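Local coordinates for phosphatidylglycerol lysyltransferase C-terminal domain-containing protein (Bacteroides thetaiotaomicron, PDB 2HQY) that is of unknown function but binds coenzyme A and belongs to the acetyltransferase-like clan, consistent with an acyl or aminoacyl transfer role, at residues Ile2-Ile7 with Val53-Ala58; Glu116-Ala121 with Val285-Lys290; Tyr196-Phe201 with Phe220-Pro225; Asn214-Ala219 with Thr240-Ala245. One frame throughout, in Å; residues are numbered along the deposited sequence.

Contact 1. Residues Ile2-Ile7 with Val53-Ala58; sequences IPFKDI and VFKFWA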
loop_
_atom_site.group_PDB
_atom_site.type_symbol
_atom_site.label_atom_id
_atom_site.label_comp_id
_atom_site.label_asym_id
_atom_site.label_seq_id
_atom_site.Cartn_x
_atom_site.Cartn_y
_atom_site.Cartn_z
ATOM N N ILE A 2 -9.244 -3.649 19.592
ATOM C CA ILE A 2 -9.301 -2.411 18.817
ATOM C C ILE A 2 -9.603 -2.795 17.369
ATOM O O ILE A 2 -8.831 -3.531 16.742
ATOM C CB ILE A 2 -8.036 -1.528 18.920
ATOM C CG1 ILE A 2 -7.728 -1.187 20.381
ATOM C CG2 ILE A 2 -8.231 -0.247 18.092
ATOM C CD1 ILE A 2 -6.409 -0.440 20.585
ATOM N N PRO A 3 -10.747 -2.314 16.848
ATOM C CA PRO A 3 -11.155 -2.677 15.500
ATOM C C PRO A 3 -10.385 -1.807 14.495
ATOM O O PRO A 3 -10.981 -0.948 13.842
ATOM C CB PRO A 3 -12.636 -2.311 15.496
ATOM C CG PRO A 3 -12.682 -1.060 16.359
ATOM C CD PRO A 3 -11.695 -1.362 17.472
ATOM N N PHE A 4 -9.069 -2.002 14.404
ATOM C CA PHE A 4 -8.266 -1.231 13.445
ATOM C C PHE A 4 -8.723 -1.549 12.034
ATOM O O PHE A 4 -8.976 -2.720 11.686
ATOM C CB PHE A 4 -6.765 -1.508 13.590
ATOM C CG PHE A 4 -6.105 -0.723 14.679
ATOM C CD1 PHE A 4 -5.955 0.658 14.559
ATOM C CD2 PHE A 4 -5.664 -1.353 15.849
ATOM C CE1 PHE A 4 -5.364 1.407 15.581
ATOM C CE2 PHE A 4 -5.055 -0.618 16.874
ATOM C CZ PHE A 4 -4.901 0.759 16.747
ATOM N N LYS A 5 -8.794 -0.507 11.215
ATOM C CA LYS A 5 -9.093 -0.689 9.814
ATOM C C LYS A 5 -8.127 0.073 8.939
ATOM O O LYS A 5 -7.623 1.128 9.329
ATOM C CB LYS A 5 -10.524 -0.283 9.501
ATOM C CG LYS A 5 -11.011 0.979 10.127
ATOM C CD LYS A 5 -12.457 0.765 10.591
ATOM N N ASP A 6 -7.888 -0.470 7.752
ATOM C CA ASP A 6 -7.035 0.207 6.773
ATOM C C ASP A 6 -7.608 1.574 6.434
ATOM O O ASP A 6 -8.800 1.722 6.166
ATOM C CB ASP A 6 -6.919 -0.614 5.488
ATOM C CG ASP A 6 -6.385 -1.993 5.722
ATOM O OD1 ASP A 6 -5.747 -2.249 6.775
ATOM O OD2 ASP A 6 -6.636 -2.843 4.839
ATOM N N ILE A 7 -6.749 2.587 6.392
ATOM C CA ILE A 7 -7.211 3.907 6.000
ATOM C C ILE A 7 -7.552 3.923 4.494
ATOM O O ILE A 7 -6.872 3.290 3.689
ATOM C CB ILE A 7 -6.171 4.991 6.346
ATOM C CG1 ILE A 7 -6.859 6.375 6.274
ATOM C CG2 ILE A 7 -4.899 4.820 5.468
ATOM C CD1 ILE A 7 -6.033 7.578 6.699
ATOM N N VAL A 53 -7.005 7.102 16.645
ATOM C CA VAL A 53 -5.667 6.489 16.786
ATOM C C VAL A 53 -5.185 5.821 15.494
ATOM O O VAL A 53 -5.991 5.282 14.762
ATOM C CB VAL A 53 -5.674 5.491 17.977
ATOM C CG1 VAL A 53 -5.909 6.253 19.302
ATOM C CG2 VAL A 53 -6.782 4.443 17.806
ATOM N N PHE A 54 -3.884 5.890 15.206
ATOM C CA PHE A 54 -3.316 5.331 13.963
ATOM C C PHE A 54 -2.265 4.302 14.360
ATOM O O PHE A 54 -1.638 4.432 15.423
ATOM C CB PHE A 54 -2.687 6.409 13.088
ATOM C CG PHE A 54 -3.676 7.392 12.515
ATOM C CD1 PHE A 54 -4.391 7.085 11.358
ATOM C CD2 PHE A 54 -3.916 8.607 13.153
ATOM C CE1 PHE A 54 -5.333 8.000 10.808
ATOM C CE2 PHE A 54 -4.857 9.536 12.619
ATOM C CZ PHE A 54 -5.566 9.225 11.449
ATOM N N LYS A 55 -2.123 3.273 13.519
ATOM C CA LYS A 55 -1.169 2.165 13.719
ATOM C C LYS A 55 -0.443 1.988 12.383
ATOM O O LYS A 55 -1.113 1.927 11.320
ATOM C CB LYS A 55 -1.935 0.913 14.127
ATOM C CG LYS A 55 -1.151 -0.395 14.250
ATOM C CD LYS A 55 -2.121 -1.478 14.715
ATOM C CE LYS A 55 -1.435 -2.825 15.039
ATOM N NZ LYS A 55 -2.474 -3.835 15.500
ATOM N N PHE A 56 0.894 1.968 12.451
ATOM C CA PHE A 56 1.821 1.934 11.291
ATOM C C PHE A 56 2.860 0.842 11.490
ATOM O O PHE A 56 3.318 0.611 12.615
ATOM C CB PHE A 56 2.713 3.205 11.172
ATOM C CG PHE A 56 1.977 4.480 11.176
ATOM C CD1 PHE A 56 1.546 5.059 9.958
ATOM C CD2 PHE A 56 1.760 5.153 12.366
ATOM C CE1 PHE A 56 0.846 6.294 9.949
ATOM C CE2 PHE A 56 1.070 6.382 12.372
ATOM C CZ PHE A 56 0.603 6.951 11.182
ATOM N N TRP A 57 3.294 0.246 10.390
ATOM C CA TRP A 57 4.461 -0.620 10.407
ATOM C C TRP A 57 5.537 0.082 9.585
ATOM O O TRP A 57 5.409 0.209 8.363
ATOM C CB TRP A 57 4.135 -1.985 9.799
ATOM C CG TRP A 57 3.207 -2.788 10.678
ATOM C CD1 TRP A 57 1.839 -2.814 10.614
ATOM C CD2 TRP A 57 3.581 -3.658 11.757
ATOM N NE1 TRP A 57 1.337 -3.672 11.575
ATOM C CE2 TRP A 57 2.379 -4.185 12.304
ATOM C CE3 TRP A 57 4.810 -4.033 12.326
ATOM C CZ2 TRP A 57 2.377 -5.093 13.371
ATOM C CZ3 TRP A 57 4.806 -4.941 13.395
ATOM C CH2 TRP A 57 3.587 -5.455 13.903
ATOM N N ALA A 58 6.542 0.604 10.290
ATOM C CA ALA A 58 7.697 1.245 9.669
ATOM C C ALA A 58 8.763 0.181 9.621
ATOM O O ALA A 58 9.537 0.010 10.595
ATOM C CB ALA A 58 8.153 2.430 10.507
#
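The methylene chain of K55 crosses the face of the F4 ring in a CH-pi contact, while its charge is used on other residues. CD of K55 stands 3.8 Å from the centroid of the F4 ring, 17° off the ring normal, and the two side chains cross at about a right angle. CB of K55 already stands over the CE1-CZ rim; CG anti to the backbone N (chi1 174°) and the extended chain beyond it then carry CD over the same face, toward CD2 and CE2, and NZ past the ring. There NZ forms salt bridges with D83 and E87 of helix 73-87, an arrangement that should favour the charged lysine. The opposite face of the F4 ring is met by CG2 of I2, so the ring is sandwiched between two aliphatic groups. At its edge, CE1 of F4 comes 4.0 Å from the carbonyl O of V53, and CG2 of V53 lies equally near that carbon. Farther along, CD1 of I7 meets CE1 of F54 at 4.2 Å, a purely apolar touch that suits two buried residues next to helix 31-36. The two segments do not pair directly: strand 44-48 hydrogen-bonds to both 5-6 and 51-58, an antiparallel arrangement in which the N-terminal segment packs across an intervening strand.

Contact 2. Residues Glu116-Ala121 with Val285-Lys290; sequences EDRAYA and VTILEK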
loop_
_atom_site.group_PDB
_atom_site.type_symbol
_atom_site.label_atom_id
_atom_site.label_comp_id
_atom_site.label_asym_id
_atom_site.label_seq_id
_atom_site.Cartn_x
_atom_site.Cartn_y
_atom_site.Cartn_z
ATOM N N GLU A 116 14.427 11.945 19.740
ATOM C CA GLU A 116 14.053 12.924 18.743
ATOM C C GLU A 116 15.086 12.858 17.617
ATOM O O GLU A 116 16.250 12.560 17.854
ATOM C CB GLU A 116 14.010 14.305 19.414
ATOM C CG GLU A 116 13.443 15.449 18.594
ATOM C CD GLU A 116 14.525 16.241 17.893
ATOM O OE1 GLU A 116 15.711 16.095 18.291
ATOM O OE2 GLU A 116 14.194 17.008 16.950
ATOM N N ASP A 117 14.639 13.104 16.393
ATOM C CA ASP A 117 15.535 13.159 15.250
ATOM C C ASP A 117 15.162 14.410 14.468
ATOM O O ASP A 117 14.088 14.497 13.881
ATOM C CB ASP A 117 15.420 11.879 14.396
ATOM C CG ASP A 117 16.456 11.821 13.264
ATOM O OD1 ASP A 117 17.021 12.876 12.900
ATOM O OD2 ASP A 117 16.712 10.707 12.742
ATOM N N ARG A 118 16.060 15.391 14.500
ATOM C CA ARG A 118 15.867 16.674 13.851
ATOM C C ARG A 118 15.510 16.549 12.341
ATOM O O ARG A 118 14.840 17.419 11.779
ATOM C CB ARG A 118 17.139 17.500 14.075
ATOM C CG ARG A 118 17.213 18.812 13.355
ATOM C CD ARG A 118 16.098 19.771 13.763
ATOM N NE ARG A 118 16.236 21.036 13.038
ATOM C CZ ARG A 118 15.928 21.202 11.753
ATOM N NH1 ARG A 118 15.415 20.183 11.049
ATOM N NH2 ARG A 118 16.101 22.393 11.175
ATOM N N ALA A 119 15.930 15.444 11.722
ATOM C CA ALA A 119 15.614 15.147 10.321
ATOM C C ALA A 119 14.121 15.125 10.065
ATOM O O ALA A 119 13.692 15.376 8.951
ATOM C CB ALA A 119 16.209 13.824 9.931
ATOM N N TYR A 120 13.344 14.822 11.106
ATOM C CA TYR A 120 11.891 14.688 10.990
ATOM C C TYR A 120 11.052 15.846 11.506
ATOM O O TYR A 120 9.819 15.766 11.490
ATOM C CB TYR A 120 11.448 13.363 11.618
ATOM C CG TYR A 120 12.177 12.217 10.971
ATOM C CD1 TYR A 120 11.988 11.921 9.626
ATOM C CD2 TYR A 120 13.092 11.464 11.690
ATOM C CE1 TYR A 120 12.685 10.886 9.018
ATOM C CE2 TYR A 120 13.776 10.434 11.101
ATOM C CZ TYR A 120 13.571 10.153 9.768
ATOM O OH TYR A 120 14.274 9.110 9.192
ATOM N N ALA A 121 11.701 16.918 11.929
ATOM C CA ALA A 121 10.987 18.115 12.381
ATOM C C ALA A 121 10.291 18.767 11.185
ATOM O O ALA A 121 10.825 18.718 10.080
ATOM C CB ALA A 121 11.961 19.104 13.032
ATOM N N VAL A 285 8.601 30.229 11.432
ATOM C CA VAL A 285 8.291 30.716 12.782
ATOM C C VAL A 285 8.505 29.604 13.806
ATOM O O VAL A 285 8.778 29.868 14.971
ATOM C CB VAL A 285 6.841 31.285 12.913
ATOM C CG1 VAL A 285 6.745 32.643 12.249
ATOM C CG2 VAL A 285 5.816 30.340 12.327
ATOM N N THR A 286 8.397 28.352 13.361
ATOM C CA THR A 286 8.488 27.212 14.263
ATOM C C THR A 286 9.160 26.062 13.546
ATOM O O THR A 286 8.868 25.800 12.375
ATOM C CB THR A 286 7.086 26.723 14.691
ATOM O OG1 THR A 286 6.457 27.730 15.480
ATOM C CG2 THR A 286 7.166 25.426 15.515
ATOM N N ILE A 287 10.074 25.395 14.242
ATOM C CA ILE A 287 10.552 24.102 13.782
ATOM C C ILE A 287 9.953 23.082 14.746
ATOM O O ILE A 287 10.299 23.045 15.942
ATOM C CB ILE A 287 12.088 24.071 13.690
ATOM C CG1 ILE A 287 12.531 25.008 12.552
ATOM C CG2 ILE A 287 12.577 22.645 13.424
ATOM C CD1 ILE A 287 13.971 25.327 12.599
ATOM N N LEU A 288 8.985 22.328 14.238
ATOM C CA LEU A 288 8.137 21.489 15.064
ATOM C C LEU A 288 8.818 20.140 15.264
ATOM O O LEU A 288 8.784 19.298 14.390
ATOM C CB LEU A 288 6.762 21.322 14.394
ATOM C CG LEU A 288 5.672 20.571 15.173
ATOM C CD1 LEU A 288 5.187 21.340 16.419
ATOM C CD2 LEU A 288 4.509 20.234 14.235
ATOM N N GLU A 289 9.463 19.948 16.407
ATOM C CA GLU A 289 10.133 18.675 16.697
ATOM C C GLU A 289 9.133 17.561 16.938
ATOM O O GLU A 289 8.020 17.807 17.401
ATOM C CB GLU A 289 11.049 18.832 17.922
ATOM C CG GLU A 289 11.875 20.080 17.847
ATOM C CD GLU A 289 12.418 20.501 19.199
ATOM O OE1 GLU A 289 11.678 20.431 20.221
ATOM O OE2 GLU A 289 13.597 20.902 19.228
ATOM N N LYS A 290 9.525 16.334 16.614
ATOM C CA LYS A 290 8.640 15.195 16.781
ATOM C C LYS A 290 9.368 14.138 17.568
ATOM O O LYS A 290 10.460 13.696 17.171
ATOM C CB LYS A 290 8.219 14.630 15.440
ATOM C CG LYS A 290 7.533 15.644 14.547
ATOM C CD LYS A 290 7.141 15.017 13.225
ATOM C CE LYS A 290 6.622 16.083 12.301
ATOM N NZ LYS A 290 6.403 15.529 10.921
HETATM O O HOH W 1 12.189 16.159 15.290
#
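R118 lays its guanidinium flat over I287: CG2 of the isoleucine sits 3.9 Å above the centre of the guanidinium plane, and the two side chains cross at about a right angle. The bend at chi2 of R118 (61°) turns the chain back toward the strand, bringing NH2 within 3.9 Å of CD1 of I287. A branched aliphatic residue suits this place, since it offers a broad apolar surface to the flat cation while the nitrogens turn to D269 and the hydroxyl of Y123. The same CG2 of I287 also touches CB of A121, 3.6 Å away. Being small, A121 lets the backbones close in, and its CA makes a CA-H...O contact of 3.2 Å with the carbonyl O of L288. K290 runs its extended chain past the carbonyl O of Y120, with CD 3.3 Å from that oxygen, and delivers NZ to salt bridges with D122 and E268. The carboxylates of E116 and E289 are turned 51° from each other, with their OE2 atoms 4.6 Å apart, a proximity that may raise the proton affinity of either. One water bridges the segments, donating to OE2 of E116 (2.7 Å) and to the carbonyl O of D117 while accepting from the backbone N of K290. D117 makes an Asx turn, its OD1 taking the N-H of A119 from above the carboxylate plane. This turn leads into the short 3-10 segment 118-120, within the connection between strands 112-116 and 122-126, both antiparallel partners of strand 286-295, where V285 and T286 both face I124 in a classic beta bulge.

Contact 3. Residues Tyr196-Phe201 with Phe220-Pro225; sequences YALHNF and FTFGMP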
loop_
_atom_site.group_PDB
_atom_site.type_symbol
_atom_site.label_atom_id
_atom_site.label_comp_id
_atom_site.label_asym_id
_atom_site.label_seq_id
_atom_site.Cartn_x
_atom_site.Cartn_y
_atom_site.Cartn_z
ATOM N N TYR A 196 -0.210 8.431 -6.065
ATOM C CA TYR A 196 -1.510 8.122 -5.426
ATOM C C TYR A 196 -2.300 9.416 -5.209
ATOM O O TYR A 196 -3.494 9.480 -5.496
ATOM C CB TYR A 196 -1.289 7.398 -4.093
ATOM C CG TYR A 196 -2.567 7.122 -3.332
ATOM C CD1 TYR A 196 -3.179 5.867 -3.374
ATOM C CD2 TYR A 196 -3.154 8.126 -2.564
ATOM C CE1 TYR A 196 -4.346 5.627 -2.650
ATOM C CE2 TYR A 196 -4.325 7.908 -1.841
ATOM C CZ TYR A 196 -4.900 6.666 -1.867
ATOM O OH TYR A 196 -6.076 6.456 -1.164
ATOM N N ALA A 197 -1.636 10.440 -4.681
ATOM C CA ALA A 197 -2.299 11.734 -4.445
ATOM C C ALA A 197 -2.873 12.351 -5.702
ATOM O O ALA A 197 -4.022 12.847 -5.704
ATOM C CB ALA A 197 -1.329 12.715 -3.796
ATOM N N LEU A 198 -2.080 12.355 -6.775
ATOM C CA LEU A 198 -2.562 12.894 -8.076
ATOM C C LEU A 198 -3.723 12.073 -8.644
ATOM O O LEU A 198 -4.737 12.626 -9.112
ATOM C CB LEU A 198 -1.397 12.982 -9.093
ATOM C CG LEU A 198 -0.387 14.142 -8.799
ATOM C CD1 LEU A 198 0.779 14.077 -9.801
ATOM C CD2 LEU A 198 -1.030 15.560 -8.827
ATOM N N HIS A 199 -3.591 10.744 -8.612
ATOM C CA HIS A 199 -4.665 9.890 -9.108
ATOM C C HIS A 199 -5.985 10.055 -8.306
ATOM O O HIS A 199 -7.079 9.833 -8.838
ATOM C CB HIS A 199 -4.280 8.419 -8.974
ATOM C CG HIS A 199 -3.242 7.914 -9.939
ATOM N ND1 HIS A 199 -2.463 6.785 -9.746
ATOM C CD2 HIS A 199 -2.790 8.486 -11.080
ATOM C CE1 HIS A 199 -1.619 6.658 -10.758
ATOM N NE2 HIS A 199 -1.796 7.680 -11.577
ATOM N N ASN A 200 -5.872 10.371 -7.026
ATOM C CA ASN A 200 -7.040 10.505 -6.154
ATOM C C ASN A 200 -7.243 11.942 -5.640
ATOM O O ASN A 200 -7.791 12.165 -4.567
ATOM C CB ASN A 200 -6.874 9.519 -5.004
ATOM C CG ASN A 200 -6.843 8.082 -5.510
ATOM O OD1 ASN A 200 -7.881 7.551 -5.956
ATOM N ND2 ASN A 200 -5.665 7.461 -5.483
ATOM N N PHE A 201 -6.852 12.906 -6.451
ATOM C CA PHE A 201 -6.696 14.289 -6.008
ATOM C C PHE A 201 -7.973 14.879 -5.382
ATOM O O PHE A 201 -7.937 15.435 -4.281
ATOM C CB PHE A 201 -6.296 15.138 -7.231
ATOM C CG PHE A 201 -5.643 16.438 -6.881
ATOM C CD1 PHE A 201 -4.282 16.477 -6.523
ATOM C CD2 PHE A 201 -6.363 17.638 -6.951
ATOM C CE1 PHE A 201 -3.617 17.702 -6.251
ATOM C CE2 PHE A 201 -5.718 18.887 -6.663
ATOM C CZ PHE A 201 -4.344 18.920 -6.305
ATOM N N PHE A 220 4.935 22.095 -10.283
ATOM C CA PHE A 220 3.605 21.953 -9.662
ATOM C C PHE A 220 3.761 21.752 -8.159
ATOM O O PHE A 220 4.862 21.415 -7.664
ATOM C CB PHE A 220 2.779 20.825 -10.316
ATOM C CG PHE A 220 3.269 19.440 -9.974
ATOM C CD1 PHE A 220 2.754 18.765 -8.856
ATOM C CD2 PHE A 220 4.246 18.820 -10.773
ATOM C CE1 PHE A 220 3.220 17.480 -8.507
ATOM C CE2 PHE A 220 4.702 17.526 -10.445
ATOM C CZ PHE A 220 4.184 16.869 -9.292
ATOM N N THR A 221 2.667 21.949 -7.440
ATOM C CA THR A 221 2.666 21.843 -5.972
ATOM C C THR A 221 1.269 21.512 -5.549
ATOM O O THR A 221 0.322 21.889 -6.255
ATOM C CB THR A 221 3.171 23.180 -5.312
ATOM O OG1 THR A 221 3.332 23.007 -3.904
ATOM C CG2 THR A 221 2.233 24.362 -5.585
ATOM N N PHE A 222 1.118 20.802 -4.427
ATOM C CA PHE A 222 -0.205 20.565 -3.879
ATOM C C PHE A 222 -0.134 20.345 -2.370
ATOM O O PHE A 222 0.968 20.106 -1.790
ATOM C CB PHE A 222 -0.941 19.415 -4.606
ATOM C CG PHE A 222 -0.280 18.062 -4.523
ATOM C CD1 PHE A 222 -0.297 17.327 -3.318
ATOM C CD2 PHE A 222 0.224 17.460 -5.680
ATOM C CE1 PHE A 222 0.249 16.026 -3.267
ATOM C CE2 PHE A 222 0.780 16.175 -5.639
ATOM C CZ PHE A 222 0.773 15.450 -4.435
ATOM N N GLY A 223 -1.295 20.468 -1.737
ATOM C CA GLY A 223 -1.416 20.270 -0.304
ATOM C C GLY A 223 -2.855 20.387 0.111
ATOM O O GLY A 223 -3.757 20.482 -0.726
ATOM N N MET A 224 -3.075 20.332 1.418
ATOM C CA MET A 224 -4.417 20.538 1.954
ATOM C C MET A 224 -4.332 20.894 3.424
ATOM O O MET A 224 -3.258 20.827 4.020
ATOM C CB MET A 224 -5.306 19.269 1.733
ATOM C CG MET A 224 -4.904 17.950 2.528
ATOM S SD MET A 224 -5.996 16.534 2.171
ATOM C CE MET A 224 -7.526 17.070 2.980
ATOM N N PRO A 225 -5.466 21.255 4.042
ATOM C CA PRO A 225 -5.428 21.583 5.476
ATOM C C PRO A 225 -4.961 20.405 6.345
ATOM O O PRO A 225 -5.244 19.230 6.028
ATOM C CB PRO A 225 -6.904 21.932 5.785
ATOM C CG PRO A 225 -7.418 22.428 4.456
ATOM C CD PRO A 225 -6.814 21.437 3.487
#
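F222 reaches from its strand into the helix end, and its atoms meet F201, L198 and A197 in turn. CB lies 3.6 Å from CE1 of F201, at the edge of that ring and near its plane. CG remains beside the same CE1 atom, and the two rings form an offset edge-to-face pair: the edge of F201 is directed toward the face of F222, with centroids 5.7 Å apart and planes at 88°. Along one side of the F222 ring, CD2, still 3.9 Å from CE1 of F201, and then CE2 approach CD2 of L198, the latter at 3.7 Å. On the other side CE1 nears CB of A197, and at the tip CZ comes within 3.5 Å of that methyl. With chi1 at 62°, CG of F222 stands between the backbone N and the carbonyl carbon, which directs the ring at the helix. A197 is small enough to admit the ring tip, while the branched end of L198 fills in beside it and also reaches F220. Helix 185-199 thus packs on one face of strand 216-227, with L198 and F220 also touching helix 165-179, while strands 207-213 and 230-238 pair antiparallel with the central strand.

Contact 4. Residues Asn214-Ala219 with Thr240-Ala245; sequences NGKIVA and TSIDGA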
loop_
_atom_site.group_PDB
_atom_site.type_symbol
_atom_site.label_atom_id
_atom_site.label_comp_id
_atom_site.label_asym_id
_atom_site.label_seq_id
_atom_site.Cartn_x
_atom_site.Cartn_y
_atom_site.Cartn_z
ATOM N N ASN A 214 6.835 29.343 -21.456
ATOM C CA ASN A 214 6.944 29.065 -22.887
ATOM C C ASN A 214 6.164 27.829 -23.341
ATOM O O ASN A 214 6.694 27.012 -24.079
ATOM C CB ASN A 214 8.428 28.960 -23.299
ATOM C CG ASN A 214 9.228 30.228 -22.973
ATOM O OD1 ASN A 214 8.728 31.362 -23.066
ATOM N ND2 ASN A 214 10.483 30.035 -22.593
ATOM N N GLY A 215 4.923 27.679 -22.860
ATOM C CA GLY A 215 4.017 26.631 -23.319
ATOM C C GLY A 215 4.122 25.245 -22.673
ATOM O O GLY A 215 3.393 24.331 -23.062
ATOM N N LYS A 216 5.024 25.072 -21.707
ATOM C CA LYS A 216 5.144 23.782 -21.017
ATOM C C LYS A 216 5.139 23.929 -19.502
ATOM O O LYS A 216 5.549 24.958 -18.948
ATOM C CB LYS A 216 6.381 22.997 -21.464
ATOM C CG LYS A 216 7.747 23.606 -21.063
ATOM C CD LYS A 216 8.859 22.518 -21.132
ATOM C CE LYS A 216 10.272 23.117 -21.344
ATOM N NZ LYS A 216 10.880 23.726 -20.100
ATOM N N ILE A 217 4.680 22.872 -18.845
ATOM C CA ILE A 217 4.720 22.826 -17.399
ATOM C C ILE A 217 6.166 22.825 -16.903
ATOM O O ILE A 217 7.025 22.075 -17.424
ATOM C CB ILE A 217 3.952 21.616 -16.828
ATOM C CG1 ILE A 217 3.988 21.654 -15.297
ATOM C CG2 ILE A 217 4.516 20.275 -17.374
ATOM C CD1 ILE A 217 3.115 20.540 -14.635
ATOM N N VAL A 218 6.444 23.679 -15.927
ATOM C CA VAL A 218 7.774 23.722 -15.324
ATOM C C VAL A 218 7.782 23.536 -13.798
ATOM O O VAL A 218 8.840 23.448 -13.198
ATOM C CB VAL A 218 8.562 25.034 -15.674
ATOM C CG1 VAL A 218 8.818 25.134 -17.179
ATOM C CG2 VAL A 218 7.879 26.293 -15.088
ATOM N N ALA A 219 6.610 23.516 -13.167
ATOM C CA ALA A 219 6.531 23.243 -11.721
ATOM C C ALA A 219 5.105 22.877 -11.357
ATOM O O ALA A 219 4.179 23.288 -12.059
ATOM C CB ALA A 219 6.967 24.464 -10.905
ATOM N N THR A 240 14.447 21.690 -13.230
ATOM C CA THR A 240 15.607 22.348 -12.613
ATOM C C THR A 240 16.316 23.349 -13.536
ATOM O O THR A 240 16.992 24.286 -13.062
ATOM C CB THR A 240 16.583 21.307 -11.993
ATOM O OG1 THR A 240 17.484 21.964 -11.091
ATOM C CG2 THR A 240 17.330 20.504 -13.063
ATOM N N SER A 241 16.131 23.180 -14.844
ATOM C CA SER A 241 16.720 24.110 -15.807
ATOM C C SER A 241 15.999 25.458 -15.875
ATOM O O SER A 241 16.392 26.332 -16.651
ATOM C CB SER A 241 16.809 23.467 -17.194
ATOM O OG SER A 241 15.529 23.093 -17.672
ATOM N N ILE A 242 14.935 25.620 -15.082
ATOM C CA ILE A 242 14.208 26.889 -15.000
ATOM C C ILE A 242 14.502 27.585 -13.670
ATOM O O ILE A 242 14.015 27.173 -12.611
ATOM C CB ILE A 242 12.679 26.708 -15.193
ATOM C CG1 ILE A 242 12.371 25.796 -16.396
ATOM C CG2 ILE A 242 11.960 28.075 -15.303
ATOM C CD1 ILE A 242 12.805 26.342 -17.749
ATOM N N ASP A 243 15.308 28.642 -13.740
ATOM C CA ASP A 243 15.714 29.433 -12.579
ATOM C C ASP A 243 14.527 30.211 -11.989
ATOM O O ASP A 243 13.889 30.982 -12.690
ATOM C CB ASP A 243 16.812 30.409 -13.018
ATOM C CG ASP A 243 17.641 30.941 -11.861
ATOM O OD1 ASP A 243 18.818 30.527 -11.737
ATOM O OD2 ASP A 243 17.127 31.776 -11.077
ATOM N N GLY A 244 14.246 30.009 -10.699
ATOM C CA GLY A 244 13.196 30.783 -10.006
ATOM C C GLY A 244 11.838 30.105 -9.973
ATOM O O GLY A 244 10.870 30.626 -9.387
ATOM N N ALA A 245 11.737 28.952 -10.621
ATOM C CA ALA A 245 10.457 28.269 -10.661
ATOM C C ALA A 245 9.992 27.805 -9.278
ATOM O O ALA A 245 8.820 27.928 -8.975
ATOM C CB ALA A 245 10.471 27.101 -11.647
#
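I242 has CG1 anti to its carbonyl carbon (chi1 -46°) and V218 holds CG1 likewise (chi1 -63°), and these settings bring the two CG1 atoms to 3.7 Å. The side chains cross at about a right angle, so the isoleucine lies across the valine instead of running along it. Two residues earlier on the strand, K216 bends at chi4 (77°) and meets I242 tip to tip, with NZ 4.0 Å from CD1. That amine, beside the CD1 methyl, also has a long, weak ion pair with D239; K216 itself is exposed. The contact joins a beta bulge to a turn: V218 and A219 both face L211 on strand 207-213, and residues I242 to A245 form a type II turn leading into helix 245-256. G244, the N-cap of that helix, has backbone angles at which a CB would be jammed against the preceding carbonyl O, which explains glycine there. A245 begins the helix and sets its small CB 4.4 Å from CB of A219, with CG2 of V218 at a similar distance. Two alanines suit this place because their short side chains let the first helical turn approach the strand, and both also touch A238 of strand 230-238.

From the N terminus, contact 1 closes first, bringing strand 51-58 back to 2-7 after 45 intervening residues, before any other contact opens. Contact 2 opens at 116-121 and closes only at 285-290, tying the connection between strands 112-116 and 122-126 to strand 286-295; its long loop holds contacts 3 and 4. Those two cross: 196-201 and 214-219 come before their partners 220-225 and 240-245, and 214-219 adjoins 220-225 on strand 216-227. That strand thereby ties helix 185-199 to the start of helix 245-256. Contacts 1 and 3 both also reach the second subunit, whereas contacts 1 and 4 lie on opposite sides of the chain's centre, about 40 Å apart between centres.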